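PDB 2OKX: rhamnosidase B from Bacillus sp., which hydrolyses terminal alpha-L-rhamnose residues from rhamnosides as a member of glycoside hydrolase family 78, probably with inversion of anomeric configuration. Local coordinates for residues 877-882 and 887-892. Numbering follows the deposited sequence.
Sequences LGVKRG and RTVDIA
With CG1 of V879 opposite its own backbone nitrogen (chi1 -178°), CG2 of this valine lies beside the end of I891. There both chi angles are close to -60°, bending CD1 back to within 4.1 Å of V879 CG2. The two side chains run alongside each other from an antiparallel non-hydrogen-bonded pair. In one of the two modelled conformers of V889, its CG2 also comes to 4.1 Å from V879 CG1.

The backbone of the two strands illustrates how a short two-stranded hairpin is laced. K880 and D890 form the hydrogen-bonded pair, gripping each other through K880 N to D890 O (3.0 Å) and D890 N to K880 O (2.9 Å). Farther along, A892 N donates to G878 O on a lone pair in the carbonyl plane, at 2.9 Å. At the turn end G882 N meets T888 O at 2.8 Å, but from above the carbonyl plane and with a bent N-H...O angle of 140°.

On the face of K880 and D890, the lysine makes a salt bridge with E812 and the aspartate accepts from N938. V879 and I891 pack against strand 912-921. The hairpin belongs to the C-terminal domain of bacterial alpha-L-rhamnosidases: G878, with positive phi, breaks from helical geometry just after helix 868-876, the chain's last, and strand 936-939 runs parallel to 888-891 on the side away from 879-881.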
loop_
_atom_site.group_PDB
_atom_site.type_symbol
_atom_site.label_atom_id
_atom_site.label_comp_id
_atom_site.label_asym_id
_atom_site.label_seq_id
_atom_site.Cartn_x
_atom_site.Cartn_y
_atom_site.Cartn_z
ATOM N N LEU A 877 15.578 -10.732 -24.566
ATOM C CA LEU A 877 14.867 -10.817 -25.838
ATOM C C LEU A 877 15.584 -9.872 -26.806
ATOM O O LEU A 877 15.721 -10.169 -27.995
ATOM C CB LEU A 877 13.415 -10.382 -25.674
ATOM C CG LEU A 877 12.576 -10.463 -26.951
ATOM C CD1 LEU A 877 12.465 -11.918 -27.432
ATOM C CD2 LEU A 877 11.198 -9.889 -26.663
ATOM N N GLY A 878 16.021 -8.730 -26.279
ATOM C CA GLY A 878 16.765 -7.768 -27.077
ATOM C C GLY A 878 16.090 -6.484 -27.519
ATOM O O GLY A 878 16.647 -5.762 -28.342
ATOM N N VAL A 879 14.916 -6.172 -26.979
ATOM C CA VAL A 879 14.207 -4.959 -27.390
ATOM C C VAL A 879 14.509 -3.738 -26.530
ATOM O O VAL A 879 14.207 -3.724 -25.337
ATOM C CB VAL A 879 12.674 -5.173 -27.383
ATOM C CG1 VAL A 879 11.967 -3.905 -27.856
ATOM C CG2 VAL A 879 12.305 -6.349 -28.272
ATOM N N LYS A 880 15.093 -2.712 -27.144
ATOM C CA LYS A 880 15.417 -1.474 -26.442
ATOM C C LYS A 880 14.988 -0.241 -27.234
ATOM O O LYS A 880 15.059 -0.230 -28.464
ATOM C CB LYS A 880 16.920 -1.381 -26.173
ATOM C CG LYS A 880 17.429 -2.302 -25.080
ATOM C CD LYS A 880 18.899 -2.029 -24.802
ATOM C CE LYS A 880 19.426 -2.884 -23.668
ATOM N NZ LYS A 880 20.856 -2.578 -23.398
ATOM N N ARG A 881 14.543 0.789 -26.521
ATOM C CA ARG A 881 14.128 2.050 -27.139
ATOM C C ARG A 881 15.388 2.655 -27.767
ATOM O O ARG A 881 16.428 2.729 -27.113
ATOM C CB ARG A 881 13.575 2.999 -26.065
ATOM C CG ARG A 881 12.822 4.227 -26.602
ATOM C CD ARG A 881 12.493 5.224 -25.479
ATOM N NE ARG A 881 13.695 5.888 -24.975
ATOM C CZ ARG A 881 14.310 5.585 -23.837
ATOM N NH1 ARG A 881 15.402 6.247 -23.481
ATOM N NH2 ARG A 881 13.828 4.636 -23.043
ATOM N N GLY A 882 15.295 3.091 -29.022
ATOM C CA GLY A 882 16.456 3.654 -29.701
ATOM C C GLY A 882 16.487 5.166 -29.845
ATOM O O GLY A 882 17.531 5.749 -30.142
ATOM N N ARG A 887 10.895 6.191 -31.785
ATOM C CA ARG A 887 10.926 6.475 -33.217
ATOM C C ARG A 887 11.882 5.495 -33.897
ATOM O O ARG A 887 11.776 5.231 -35.091
ATOM C CB ARG A 887 11.342 7.929 -33.469
ATOM C CG ARG A 887 10.270 8.944 -33.061
ATOM C CD ARG A 887 10.684 10.373 -33.417
ATOM N NE ARG A 887 9.684 11.374 -33.042
ATOM C CZ ARG A 887 9.453 11.793 -31.798
ATOM N NH1 ARG A 887 8.518 12.706 -31.572
ATOM N NH2 ARG A 887 10.157 11.313 -30.781
ATOM N N THR A 888 12.832 4.972 -33.129
ATOM C CA THR A 888 13.742 3.954 -33.642
ATOM C C THR A 888 13.859 2.919 -32.521
ATOM O O THR A 888 13.669 3.237 -31.347
ATOM C CB THR A 888 15.158 4.508 -33.962
ATOM O OG1 THR A 888 15.916 4.632 -32.756
ATOM C CG2 THR A 888 15.067 5.865 -34.640
ATOM N N VAL A 889 14.148 1.679 -32.883
ATOM C CA VAL A 889 14.281 0.629 -31.891
ATOM C C VAL A 889 15.528 -0.182 -32.176
ATOM O O VAL A 889 15.849 -0.465 -33.329
ATOM C CB VAL A 889 13.038 -0.298 -31.898
ATOM C CG1 VAL A 889 12.813 -0.863 -33.291
ATOM C CG2 VAL A 889 13.215 -1.425 -30.893
ATOM N N ASP A 890 16.248 -0.521 -31.116
ATOM C CA ASP A 890 17.456 -1.314 -31.238
ATOM C C ASP A 890 17.127 -2.748 -30.846
ATOM O O ASP A 890 16.638 -2.996 -29.742
ATOM C CB ASP A 890 18.540 -0.770 -30.308
ATOM C CG ASP A 890 18.979 0.632 -30.680
ATOM O OD1 ASP A 890 19.663 1.272 -29.856
ATOM O OD2 ASP A 890 18.644 1.090 -31.794
ATOM N N ILE A 891 17.374 -3.684 -31.758
ATOM C CA ILE A 891 17.133 -5.095 -31.490
ATOM C C ILE A 891 18.499 -5.767 -31.375
ATOM O O ILE A 891 19.228 -5.897 -32.365
ATOM C CB ILE A 891 16.330 -5.762 -32.629
ATOM C CG1 ILE A 891 15.011 -5.013 -32.855
ATOM C CG2 ILE A 891 16.053 -7.228 -32.285
ATOM C CD1 ILE A 891 14.094 -4.954 -31.643
ATOM N N ALA A 892 18.852 -6.177 -30.161
ATOM C CA ALA A 892 20.140 -6.819 -29.914
ATOM C C ALA A 892 19.977 -7.937 -28.889
ATOM O O ALA A 892 20.228 -7.744 -27.703
ATOM C CB ALA A 892 21.144 -5.786 -29.408
#